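Local coordinates for cytochrome c family protein (Geobacter sulfurreducens, PDB 3OUE) that probably carries electrons along a chain of covalently bound c-type hemes, this chain being the C-terminal six-heme part of a longer twelve-heme cytochrome, at residues K12-A17 and K76-L81; A84-K89 and F97-H102. One frame throughout, in Å; residues are numbered along the deposited sequence.

How the contacts relate
Each contact holds an axial histidine of a heme c: in contact 1 that of the attachment motif, in contact 2 the one on the opposite side of the iron. In both, ND1 donates to a backbone carbonyl. They follow each other along the chain, centres about 19 Å apart. Contact 1 joins a loop to the CXXCH motif, largely through backbone. Contact 2 joins two strands and a helix start, with a beta bridge and more aromatic packing. Each is partly buried: Cys77 and His78, and Leu86, Phe97 and His99, are buried against the heme, while Pro79, Gly80 and Lys85 are exposed. The first heme is His-Met ligated, with Met49, and the second bis-His, with His112.

Contact 1: residues K12-A17 and K76-L81; sequences KGVADA and KCHPGL. With HEC (heme c), chain F.
His78 packs against Ala15 and Ala17 at the end of a CXXCH motif, the c-type heme attachment sequence of this cytochrome c7-like fold. Cys74 and Cys77 are the two cysteines that bind the heme. Cys77 SG forms the thioether to heme atom CAC at 1.8 Å.

The His78 side chain can be followed outward. Its CB lies near Asp16 O. CG is anti to the carbonyl carbon (chi1 -70°), which directs the ring between the loop and the porphyrin. ND1 donates to Ala15 O at 2.9 Å, bent to 140° at the hydrogen. This donor sits above the carbonyl plane, 43° out of it. A second, weak bond runs from ND1 to Asp16 O, so one N-H is shared by two carbonyls. This should limit rotation of the ring and may make the imidazole more electron-rich. CE1 meets Ala17 CB, which covers one ring face in a CH-pi contact. CD2 faces the heme nitrogen NC. At the tip, NE2 binds the iron at 2.0 Å. Met49 is the other axial ligand, so this heme has a His-Met pair.

Val14 also reaches the porphyrin. Its CG1, anti to the backbone N, touches heme C3A at 3.4 Å. Further out, Ala15 CB rests on Leu81 CG. Leu81 continues inward, with CD1 over heme C2B. Backbone atoms meet too: Ala17 CA makes a short CH...O contact with Cys77 O. The loop between strands 7-9 and 17-19 thus meets the histidine through Ala15 O at the ring edge and Ala17 CB over one face. One water also links the segments: it donates to Asp16 O at 2.6 Å and accepts from Gly80 N at 2.7 Å.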
ATOM      1  N   LYS A  12       3.386  13.827   9.016  1.00 68.73           N
ATOM      2  CA  LYS A  12       2.656  13.650  10.258  1.00 69.20           C
ATOM      3  C   LYS A  12       1.310  13.035   9.905  1.00 68.61           C
ATOM      4  O   LYS A  12       0.588  13.546   9.045  1.00 69.03           O
ATOM      5  CB  LYS A  12       2.473  14.993  10.974  1.00 69.69           C
ATOM      6  CG  LYS A  12       1.998  14.880  12.424  1.00 70.44           C
ATOM      7  CD  LYS A  12       2.879  13.943  13.270  1.00 71.78           C
ATOM      8  CE  LYS A  12       2.513  12.465  13.073  1.00 73.15           C
ATOM      9  NZ  LYS A  12       3.322  11.533  13.910  1.00 73.36           N
ATOM     10  N   GLY A  13       0.990  11.921  10.557  1.00 67.44           N
ATOM     11  CA  GLY A  13      -0.258  11.239  10.282  1.00 66.19           C
ATOM     12  C   GLY A  13      -0.102  10.183   9.199  1.00 65.65           C
ATOM     13  O   GLY A  13      -0.951   9.303   9.061  1.00 66.20           O
ATOM     14  N   VAL A  14       0.982  10.269   8.429  1.00 63.73           N
ATOM     15  CA  VAL A  14       1.239   9.309   7.358  1.00 61.51           C
ATOM     16  C   VAL A  14       2.535   8.551   7.614  1.00 59.42           C
ATOM     17  O   VAL A  14       3.464   9.085   8.219  1.00 60.32           O
ATOM     18  CB  VAL A  14       1.367  10.006   5.985  1.00 62.12           C
ATOM     19  CG1 VAL A  14       1.480   8.965   4.886  1.00 61.96           C
ATOM     20  CG2 VAL A  14       0.173  10.908   5.742  1.00 63.06           C
ATOM     21  N   ALA A  15       2.591   7.302   7.162  1.00 55.96           N
ATOM     22  CA  ALA A  15       3.786   6.490   7.329  1.00 53.93           C
ATOM     23  C   ALA A  15       4.882   7.126   6.480  1.00 52.52           C
ATOM     24  O   ALA A  15       4.640   7.514   5.334  1.00 52.44           O
ATOM     25  CB  ALA A  15       3.523   5.070   6.864  1.00 53.03           C
ATOM     26  N   ASP A  16       6.082   7.241   7.038  1.00 50.82           N
ATOM     27  CA  ASP A  16       7.190   7.844   6.305  1.00 50.29           C
ATOM     28  C   ASP A  16       7.534   7.100   5.025  1.00 47.66           C
ATOM     29  O   ASP A  16       7.289   5.896   4.900  1.00 46.23           O
ATOM     30  CB  ASP A  16       8.449   7.918   7.171  1.00 52.11           C
ATOM     31  CG  ASP A  16       8.234   8.695   8.449  1.00 54.68           C
ATOM     32  OD1 ASP A  16       7.495   9.709   8.427  1.00 55.93           O
ATOM     33  OD2 ASP A  16       8.820   8.293   9.475  1.00 56.25           O
ATOM     34  N   ALA A  17       8.104   7.841   4.081  1.00 45.16           N
ATOM     35  CA  ALA A  17       8.527   7.292   2.802  1.00 43.44           C
ATOM     36  C   ALA A  17      10.049   7.407   2.713  1.00 41.95           C
ATOM     37  O   ALA A  17      10.670   8.190   3.438  1.00 41.34           O
ATOM     38  CB  ALA A  17       7.870   8.057   1.661  1.00 43.07           C
ATOM     39  N   LYS A  76       6.333  -0.273  -1.185  1.00 39.47           N
ATOM     40  CA  LYS A  76       7.638  -0.201  -1.820  1.00 39.27           C
ATOM     41  C   LYS A  76       8.368   1.083  -1.446  1.00 38.91           C
ATOM     42  O   LYS A  76       9.596   1.095  -1.313  1.00 38.34           O
ATOM     43  CB  LYS A  76       7.497  -0.313  -3.340  1.00 39.71           C
ATOM     44  CG  LYS A  76       7.052  -1.698  -3.779  1.00 40.75           C
ATOM     45  CD  LYS A  76       7.124  -1.869  -5.279  1.00 41.78           C
ATOM     46  CE  LYS A  76       6.845  -3.314  -5.658  1.00 41.46           C
ATOM     47  NZ  LYS A  76       7.065  -3.559  -7.109  1.00 47.16           N
ATOM     48  N   CYS A  77       7.610   2.159  -1.266  1.00 39.27           N
ATOM     49  CA  CYS A  77       8.186   3.445  -0.896  1.00 39.24           C
ATOM     50  C   CYS A  77       7.872   3.766   0.561  1.00 40.01           C
ATOM     51  O   CYS A  77       8.632   4.471   1.221  1.00 39.99           O
ATOM     52  CB  CYS A  77       7.628   4.547  -1.791  1.00 38.39           C
ATOM     53  SG  CYS A  77       7.872   4.292  -3.578  1.00 38.10           S
ATOM     54  N   HIS A  78       6.748   3.249   1.055  1.00 40.88           N
ATOM     55  CA  HIS A  78       6.330   3.480   2.440  1.00 42.93           C
ATOM     56  C   HIS A  78       6.521   2.219   3.284  1.00 44.26           C
ATOM     57  O   HIS A  78       5.602   1.415   3.432  1.00 45.37           O
ATOM     58  CB  HIS A  78       4.858   3.896   2.492  1.00 42.07           C
ATOM     59  CG  HIS A  78       4.589   5.267   1.955  1.00 42.06           C
ATOM     60  ND1 HIS A  78       4.722   6.424   2.688  1.00 42.66           N
ATOM     61  CD2 HIS A  78       4.148   5.655   0.734  1.00 42.90           C
ATOM     62  CE1 HIS A  78       4.355   7.448   1.904  1.00 44.13           C
ATOM     63  NE2 HIS A  78       3.998   7.029   0.708  1.00 43.99           N
ATOM     64  N   PRO A  79       7.712   2.043   3.865  1.00 44.01           N
ATOM     65  CA  PRO A  79       8.002   0.865   4.691  1.00 45.56           C
ATOM     66  C   PRO A  79       6.855   0.465   5.620  1.00 47.09           C
ATOM     67  O   PRO A  79       6.531  -0.719   5.747  1.00 46.94           O
ATOM     68  CB  PRO A  79       9.249   1.286   5.462  1.00 45.39           C
ATOM     69  CG  PRO A  79       9.962   2.165   4.475  1.00 46.01           C
ATOM     70  CD  PRO A  79       8.834   2.998   3.891  1.00 46.14           C
ATOM     71  N   GLY A  80       6.246   1.454   6.268  1.00 47.16           N
ATOM     72  CA  GLY A  80       5.154   1.176   7.185  1.00 47.07           C
ATOM     73  C   GLY A  80       3.857   0.752   6.521  1.00 48.61           C
ATOM     74  O   GLY A  80       2.955   0.244   7.192  1.00 48.20           O
ATOM     75  N   LEU A  81       3.747   0.963   5.211  1.00 47.73           N
ATOM     76  CA  LEU A  81       2.539   0.584   4.489  1.00 46.95           C
ATOM     77  C   LEU A  81       2.710  -0.771   3.809  1.00 48.40           C
ATOM     78  O   LEU A  81       2.030  -1.072   2.828  1.00 49.10           O
ATOM     79  CB  LEU A  81       2.189   1.645   3.443  1.00 46.06           C
ATOM     80  CG  LEU A  81       1.774   3.018   3.984  1.00 45.50           C
ATOM     81  CD1 LEU A  81       1.408   3.942   2.838  1.00 45.76           C
ATOM     82  CD2 LEU A  81       0.589   2.855   4.923  1.00 47.79           C
TER
HETATM   83 FE   HEC F 609       3.162   7.972  -0.806  1.00 45.16          FE
HETATM   84  CHA HEC F 609       3.653  11.075   0.553  1.00 50.53           C
HETATM   85  CHB HEC F 609       0.224   7.618   0.904  1.00 50.37           C
HETATM   86  CHC HEC F 609       2.395   5.123  -2.644  1.00 47.21           C
HETATM   87  CHD HEC F 609       6.223   8.116  -2.271  1.00 44.07           C
HETATM   88  NA  HEC F 609       2.159   9.103   0.430  1.00 50.47           N
HETATM   89  C1A HEC F 609       2.443  10.417   0.801  1.00 52.70           C
HETATM   90  C2A HEC F 609       1.361  10.969   1.600  1.00 54.04           C
HETATM   91  C3A HEC F 609       0.431   9.993   1.770  1.00 53.44           C
HETATM   92  C4A HEC F 609       0.946   8.809   1.079  1.00 51.99           C
HETATM   93  CMA HEC F 609      -0.909  10.148   2.499  1.00 52.64           C
HETATM   94  CAA HEC F 609       1.262  12.412   2.089  1.00 56.12           C
HETATM   95  CBA HEC F 609       0.795  13.363   0.998  1.00 59.19           C
HETATM   96  CGA HEC F 609      -0.589  13.015   0.488  1.00 62.50           C
HETATM   97  O1A HEC F 609      -1.508  12.888   1.329  1.00 62.85           O
HETATM   98  O2A HEC F 609      -0.759  12.867  -0.746  1.00 63.25           O
HETATM   99  NB  HEC F 609       1.660   6.654  -0.856  1.00 47.94           N
HETATM  100  C1B HEC F 609       0.561   6.606  -0.016  1.00 48.44           C
HETATM  101  C2B HEC F 609      -0.323   5.487  -0.375  1.00 48.90           C
HETATM  102  C3B HEC F 609       0.231   4.864  -1.449  1.00 48.32           C
HETATM  103  C4B HEC F 609       1.465   5.577  -1.724  1.00 48.14           C
HETATM  104  CMB HEC F 609      -1.632   5.099   0.311  1.00 49.14           C
HETATM  105  CAB HEC F 609      -0.294   3.658  -2.245  1.00 48.43           C
HETATM  106  CBB HEC F 609      -1.773   3.696  -2.624  1.00 49.49           C
HETATM  107  NC  HEC F 609       4.085   6.855  -2.135  1.00 45.26           N
HETATM  108  C1C HEC F 609       3.637   5.706  -2.813  1.00 45.07           C
HETATM  109  C2C HEC F 609       4.619   5.209  -3.753  1.00 44.06           C
HETATM  110  C3C HEC F 609       5.726   6.026  -3.605  1.00 43.93           C
HETATM  111  C4C HEC F 609       5.379   7.065  -2.631  1.00 44.64           C
HETATM  112  CMC HEC F 609       4.422   4.054  -4.744  1.00 42.10           C
HETATM  113  CAC HEC F 609       7.110   5.812  -4.220  1.00 40.76           C
HETATM  114  CBC HEC F 609       7.102   5.800  -5.735  1.00 37.31           C
HETATM  115  ND  HEC F 609       4.671   9.258  -0.758  1.00 48.36           N
HETATM  116  C1D HEC F 609       5.901   9.135  -1.384  1.00 47.05           C
HETATM  117  C2D HEC F 609       6.761  10.280  -1.060  1.00 47.95           C
HETATM  118  C3D HEC F 609       6.019  11.118  -0.292  1.00 49.51           C
HETATM  119  C4D HEC F 609       4.721  10.494  -0.120  1.00 49.04           C
HETATM  120  CMD HEC F 609       8.227  10.489  -1.423  1.00 48.15           C
HETATM  121  CAD HEC F 609       6.440  12.484   0.229  1.00 48.92           C
HETATM  122  CBD HEC F 609       6.518  13.481  -0.912  1.00 50.73           C
HETATM  123  CGD HEC F 609       6.983  14.848  -0.458  1.00 52.33           C
HETATM  124  O1D HEC F 609       7.222  15.713  -1.324  1.00 55.31           O
HETATM  125  O2D HEC F 609       7.108  15.059   0.765  1.00 54.36           O
HETATM  126  O   HOH W   1       6.917   4.056   6.729  1.00 43.23           O

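Contact 2: residues A84-K89 and F97-H102; sequences AKLTYK and FDHDIH. With HEC (heme c), chain G.
An antiparallel beta bridge between Leu86 and Phe97 leads straight into a heme-ligand helix in this cytochrome c7-like region. The pair is hydrogen-bonded both ways, Leu86 N to Phe97 O at 2.8 Å and Phe97 N to Leu86 O at 2.9 Å. Both side chains lie on the heme face of the sheet. Leu86 CD1 touches Phe97 CD2 at 4.0 Å and also meets heme CAD and C3D. The Phe97 ring lies over the margin of the porphyrin, CZ 3.5 Å from heme CHD, with heme CMD over its face. Phe97 CE2 sits over the centre of the His99 ring.

His99 NE2 binds the iron. Its ND1 donates to Ala84 O at 2.7 Å, fairly straight at 162° and close to the ring plane, which ties the loop before the strand to the iron ligand. Tyr88 lies beside Phe97 with its OH bonded to propionate O1D at 3.2 Å. Asp98 is the N-cap, its OD2 accepting from Ile101 N, while the backbone Asp98 O accepts from His102 ND1.

His112 completes this heme's iron coordination. His102, in the same helix 99-103, binds the iron of a different heme with His140. Strand 93-97 runs between strands 86-90 and 156-157.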
ATOM      1  N   ALA A  84       1.056  -7.252   4.897  1.00 50.15           N
ATOM      2  CA  ALA A  84       1.534  -8.469   5.542  1.00 50.67           C
ATOM      3  C   ALA A  84       0.390  -9.406   5.892  1.00 50.14           C
ATOM      4  O   ALA A  84      -0.777  -9.062   5.714  1.00 50.17           O
ATOM      5  CB  ALA A  84       2.306  -8.110   6.801  1.00 50.90           C
ATOM      6  N   LYS A  85       0.732 -10.592   6.391  1.00 49.66           N
ATOM      7  CA  LYS A  85      -0.274 -11.568   6.787  1.00 50.39           C
ATOM      8  C   LYS A  85      -0.881 -11.106   8.104  1.00 50.18           C
ATOM      9  O   LYS A  85      -0.165 -10.905   9.089  1.00 50.33           O
ATOM     10  CB  LYS A  85       0.348 -12.956   6.960  1.00 51.29           C
ATOM     11  CG  LYS A  85      -0.682 -14.027   7.306  1.00 54.99           C
ATOM     12  CD  LYS A  85      -0.075 -15.418   7.400  1.00 56.20           C
ATOM     13  CE  LYS A  85      -1.152 -16.453   7.693  1.00 57.89           C
ATOM     14  NZ  LYS A  85      -0.580 -17.812   7.932  1.00 58.93           N
ATOM     15  N   LEU A  86      -2.200 -10.935   8.117  1.00 48.20           N
ATOM     16  CA  LEU A  86      -2.901 -10.470   9.310  1.00 47.37           C
ATOM     17  C   LEU A  86      -3.544 -11.589  10.122  1.00 47.11           C
ATOM     18  O   LEU A  86      -4.036 -12.574   9.567  1.00 46.29           O
ATOM     19  CB  LEU A  86      -3.977  -9.457   8.920  1.00 47.92           C
ATOM     20  CG  LEU A  86      -3.519  -8.258   8.089  1.00 48.63           C
ATOM     21  CD1 LEU A  86      -4.698  -7.342   7.855  1.00 47.13           C
ATOM     22  CD2 LEU A  86      -2.404  -7.513   8.810  1.00 48.98           C
ATOM     23  N   THR A  87      -3.544 -11.417  11.441  1.00 47.22           N
ATOM     24  CA  THR A  87      -4.136 -12.390  12.357  1.00 47.57           C
ATOM     25  C   THR A  87      -5.149 -11.697  13.265  1.00 48.90           C
ATOM     26  O   THR A  87      -4.809 -10.741  13.963  1.00 48.83           O
ATOM     27  CB  THR A  87      -3.061 -13.045  13.251  1.00 48.05           C
ATOM     28  OG1 THR A  87      -2.148 -13.787  12.435  1.00 47.00           O
ATOM     29  CG2 THR A  87      -3.705 -13.977  14.267  1.00 47.60           C
ATOM     30  N   TYR A  88      -6.393 -12.167  13.255  1.00 48.86           N
ATOM     31  CA  TYR A  88      -7.416 -11.568  14.102  1.00 48.52           C
ATOM     32  C   TYR A  88      -7.737 -12.492  15.256  1.00 48.75           C
ATOM     33  O   TYR A  88      -7.812 -13.707  15.087  1.00 48.83           O
ATOM     34  CB  TYR A  88      -8.701 -11.298  13.317  1.00 47.34           C
ATOM     35  CG  TYR A  88      -8.535 -10.360  12.152  1.00 47.93           C
ATOM     36  CD1 TYR A  88      -7.911 -10.779  10.982  1.00 47.59           C
ATOM     37  CD2 TYR A  88      -8.991  -9.045  12.222  1.00 48.87           C
ATOM     38  CE1 TYR A  88      -7.747  -9.915   9.908  1.00 47.62           C
ATOM     39  CE2 TYR A  88      -8.829  -8.171  11.153  1.00 48.12           C
ATOM     40  CZ  TYR A  88      -8.205  -8.615  10.000  1.00 48.80           C
ATOM     41  OH  TYR A  88      -8.033  -7.759   8.937  1.00 50.39           O
ATOM     42  N   LYS A  89      -7.923 -11.908  16.433  1.00 49.21           N
ATOM     43  CA  LYS A  89      -8.260 -12.674  17.621  1.00 49.83           C
ATOM     44  C   LYS A  89      -9.769 -12.634  17.779  1.00 48.20           C
ATOM     45  O   LYS A  89     -10.330 -11.616  18.173  1.00 48.75           O
ATOM     46  CB  LYS A  89      -7.583 -12.065  18.845  1.00 52.96           C
ATOM     47  CG  LYS A  89      -6.098 -12.366  18.935  1.00 57.78           C
ATOM     48  CD  LYS A  89      -5.862 -13.856  19.143  1.00 61.64           C
ATOM     49  CE  LYS A  89      -4.399 -14.153  19.427  1.00 63.82           C
ATOM     50  NZ  LYS A  89      -4.195 -15.597  19.735  1.00 64.77           N
ATOM     51  N   PHE A  97      -5.812 -13.344   7.404  1.00 40.70           N
ATOM     52  CA  PHE A  97      -5.954 -12.684   6.119  1.00 39.83           C
ATOM     53  C   PHE A  97      -4.579 -12.558   5.479  1.00 40.30           C
ATOM     54  O   PHE A  97      -3.721 -11.832   5.980  1.00 39.67           O
ATOM     55  CB  PHE A  97      -6.551 -11.287   6.232  1.00 36.82           C
ATOM     56  CG  PHE A  97      -6.544 -10.555   4.926  1.00 33.65           C
ATOM     57  CD1 PHE A  97      -7.431 -10.916   3.914  1.00 32.14           C
ATOM     58  CD2 PHE A  97      -5.578  -9.602   4.656  1.00 31.91           C
ATOM     59  CE1 PHE A  97      -7.347 -10.340   2.651  1.00 30.40           C
ATOM     60  CE2 PHE A  97      -5.487  -9.022   3.395  1.00 33.55           C
ATOM     61  CZ  PHE A  97      -6.376  -9.397   2.391  1.00 31.90           C
ATOM     62  N   ASP A  98      -4.381 -13.257   4.365  1.00 41.31           N
ATOM     63  CA  ASP A  98      -3.110 -13.232   3.657  1.00 42.39           C
ATOM     64  C   ASP A  98      -3.126 -12.245   2.490  1.00 41.36           C
ATOM     65  O   ASP A  98      -3.829 -12.458   1.498  1.00 41.69           O
ATOM     66  CB  ASP A  98      -2.781 -14.626   3.116  1.00 44.96           C
ATOM     67  CG  ASP A  98      -1.341 -14.741   2.648  1.00 49.61           C
ATOM     68  OD1 ASP A  98      -0.474 -15.082   3.485  1.00 52.26           O
ATOM     69  OD2 ASP A  98      -1.073 -14.478   1.450  1.00 50.56           O
ATOM     70  N   HIS A  99      -2.346 -11.174   2.607  1.00 39.69           N
ATOM     71  CA  HIS A  99      -2.263 -10.172   1.549  1.00 38.38           C
ATOM     72  C   HIS A  99      -1.694 -10.763   0.263  1.00 39.11           C
ATOM     73  O   HIS A  99      -2.248 -10.577  -0.822  1.00 38.64           O
ATOM     74  CB  HIS A  99      -1.359  -9.008   1.966  1.00 36.80           C
ATOM     75  CG  HIS A  99      -2.085  -7.842   2.562  1.00 34.34           C
ATOM     76  ND1 HIS A  99      -2.194  -7.609   3.915  1.00 33.93           N
ATOM     77  CD2 HIS A  99      -2.691  -6.788   1.959  1.00 32.41           C
ATOM     78  CE1 HIS A  99      -2.838  -6.444   4.086  1.00 34.15           C
ATOM     79  NE2 HIS A  99      -3.163  -5.902   2.928  1.00 35.57           N
ATOM     80  N   ASP A 100      -0.570 -11.462   0.386  1.00 40.18           N
ATOM     81  CA  ASP A 100       0.093 -12.044  -0.774  1.00 40.50           C
ATOM     82  C   ASP A 100      -0.828 -12.820  -1.700  1.00 39.14           C
ATOM     83  O   ASP A 100      -0.791 -12.624  -2.910  1.00 36.31           O
ATOM     84  CB  ASP A 100       1.252 -12.928  -0.318  1.00 44.56           C
ATOM     85  CG  ASP A 100       2.360 -12.124   0.353  1.00 49.11           C
ATOM     86  OD1 ASP A 100       3.270 -12.734   0.957  1.00 53.06           O
ATOM     87  OD2 ASP A 100       2.324 -10.875   0.269  1.00 51.58           O
ATOM     88  N   ILE A 101      -1.657 -13.696  -1.143  1.00 38.01           N
ATOM     89  CA  ILE A 101      -2.566 -14.472  -1.974  1.00 38.19           C
ATOM     90  C   ILE A 101      -3.525 -13.559  -2.734  1.00 36.62           C
ATOM     91  O   ILE A 101      -3.789 -13.776  -3.916  1.00 37.11           O
ATOM     92  CB  ILE A 101      -3.365 -15.486  -1.136  1.00 39.94           C
ATOM     93  CG1 ILE A 101      -2.393 -16.458  -0.450  1.00 43.66           C
ATOM     94  CG2 ILE A 101      -4.318 -16.254  -2.030  1.00 43.49           C
ATOM     95  CD1 ILE A 101      -3.062 -17.522   0.437  1.00 42.93           C
ATOM     96  N   HIS A 102      -4.033 -12.527  -2.071  1.00 34.54           N
ATOM     97  CA  HIS A 102      -4.952 -11.606  -2.732  1.00 34.61           C
ATOM     98  C   HIS A 102      -4.247 -10.685  -3.720  1.00 36.62           C
ATOM     99  O   HIS A 102      -4.819 -10.320  -4.750  1.00 36.69           O
ATOM    100  CB  HIS A 102      -5.721 -10.774  -1.704  1.00 33.75           C
ATOM    101  CG  HIS A 102      -6.742 -11.562  -0.947  1.00 33.54           C
ATOM    102  ND1 HIS A 102      -6.448 -12.385   0.118  1.00 32.74           N
ATOM    103  CD2 HIS A 102      -8.070 -11.721  -1.180  1.00 32.92           C
ATOM    104  CE1 HIS A 102      -7.579 -13.010   0.482  1.00 35.32           C
ATOM    105  NE2 HIS A 102      -8.594 -12.643  -0.277  1.00 32.86           N
TER
HETATM  106 FE   HEC G 610      -4.224  -4.217   2.598  1.00 38.12          FE
HETATM  107  CHA HEC G 610      -4.636  -3.874   6.033  1.00 38.02           C
HETATM  108  CHB HEC G 610      -1.368  -2.344   2.750  1.00 38.65           C
HETATM  109  CHC HEC G 610      -3.770  -4.517  -0.830  1.00 38.50           C
HETATM  110  CHD HEC G 610      -7.064  -6.002   2.376  1.00 36.11           C
HETATM  111  NA  HEC G 610      -3.235  -3.315   4.065  1.00 37.05           N
HETATM  112  C1A HEC G 610      -3.502  -3.296   5.441  1.00 39.32           C
HETATM  113  C2A HEC G 610      -2.471  -2.569   6.178  1.00 39.68           C
HETATM  114  C3A HEC G 610      -1.597  -2.135   5.244  1.00 39.13           C
HETATM  115  C4A HEC G 610      -2.073  -2.577   3.945  1.00 39.53           C
HETATM  116  CMA HEC G 610      -0.272  -1.443   5.555  1.00 37.51           C
HETATM  117  CAA HEC G 610      -2.236  -2.433   7.701  1.00 40.83           C
HETATM  118  CBA HEC G 610      -1.856  -3.780   8.303  1.00 43.12           C
HETATM  119  CGA HEC G 610      -0.708  -4.454   7.562  1.00 45.55           C
HETATM  120  O1A HEC G 610       0.464  -4.154   7.871  1.00 47.49           O
HETATM  121  O2A HEC G 610      -0.978  -5.274   6.653  1.00 45.14           O
HETATM  122  NB  HEC G 610      -2.905  -3.549   1.255  1.00 37.72           N
HETATM  123  C1B HEC G 610      -1.769  -2.772   1.505  1.00 37.76           C
HETATM  124  C2B HEC G 610      -1.042  -2.485   0.283  1.00 38.88           C
HETATM  125  C3B HEC G 610      -1.702  -3.175  -0.715  1.00 37.11           C
HETATM  126  C4B HEC G 610      -2.848  -3.780  -0.114  1.00 36.79           C
HETATM  127  CMB HEC G 610       0.161  -1.545   0.129  1.00 34.76           C
HETATM  128  CAB HEC G 610      -1.293  -3.385  -2.170  1.00 38.81           C
HETATM  129  CBB HEC G 610       0.183  -3.659  -2.461  1.00 38.37           C
HETATM  130  NC  HEC G 610      -5.179  -5.073   1.099  1.00 36.64           N
HETATM  131  C1C HEC G 610      -4.884  -5.107  -0.260  1.00 36.43           C
HETATM  132  C2C HEC G 610      -5.913  -5.806  -1.016  1.00 34.57           C
HETATM  133  C3C HEC G 610      -6.852  -6.169  -0.118  1.00 34.80           C
HETATM  134  C4C HEC G 610      -6.380  -5.766   1.191  1.00 34.90           C
HETATM  135  CMC HEC G 610      -5.922  -6.139  -2.504  1.00 34.05           C
HETATM  136  CAC HEC G 610      -8.247  -6.734  -0.420  1.00 35.60           C
HETATM  137  CBC HEC G 610      -8.308  -8.058  -1.146  1.00 30.56           C
HETATM  138  ND  HEC G 610      -5.543  -4.799   3.920  1.00 37.59           N
HETATM  139  C1D HEC G 610      -6.668  -5.566   3.648  1.00 38.00           C
HETATM  140  C2D HEC G 610      -7.385  -5.867   4.874  1.00 38.09           C
HETATM  141  C3D HEC G 610      -6.757  -5.208   5.882  1.00 38.50           C
HETATM  142  C4D HEC G 610      -5.592  -4.574   5.308  1.00 38.19           C
HETATM  143  CMD HEC G 610      -8.567  -6.807   5.047  1.00 36.00           C
HETATM  144  CAD HEC G 610      -7.286  -5.159   7.311  1.00 39.68           C
HETATM  145  CBD HEC G 610      -8.000  -3.866   7.665  1.00 41.07           C
HETATM  146  CGD HEC G 610      -8.709  -3.937   9.008  1.00 43.07           C
HETATM  147  O1D HEC G 610      -8.280  -4.730   9.876  1.00 41.73           O
HETATM  148  O2D HEC G 610      -9.690  -3.188   9.201  1.00 46.47           O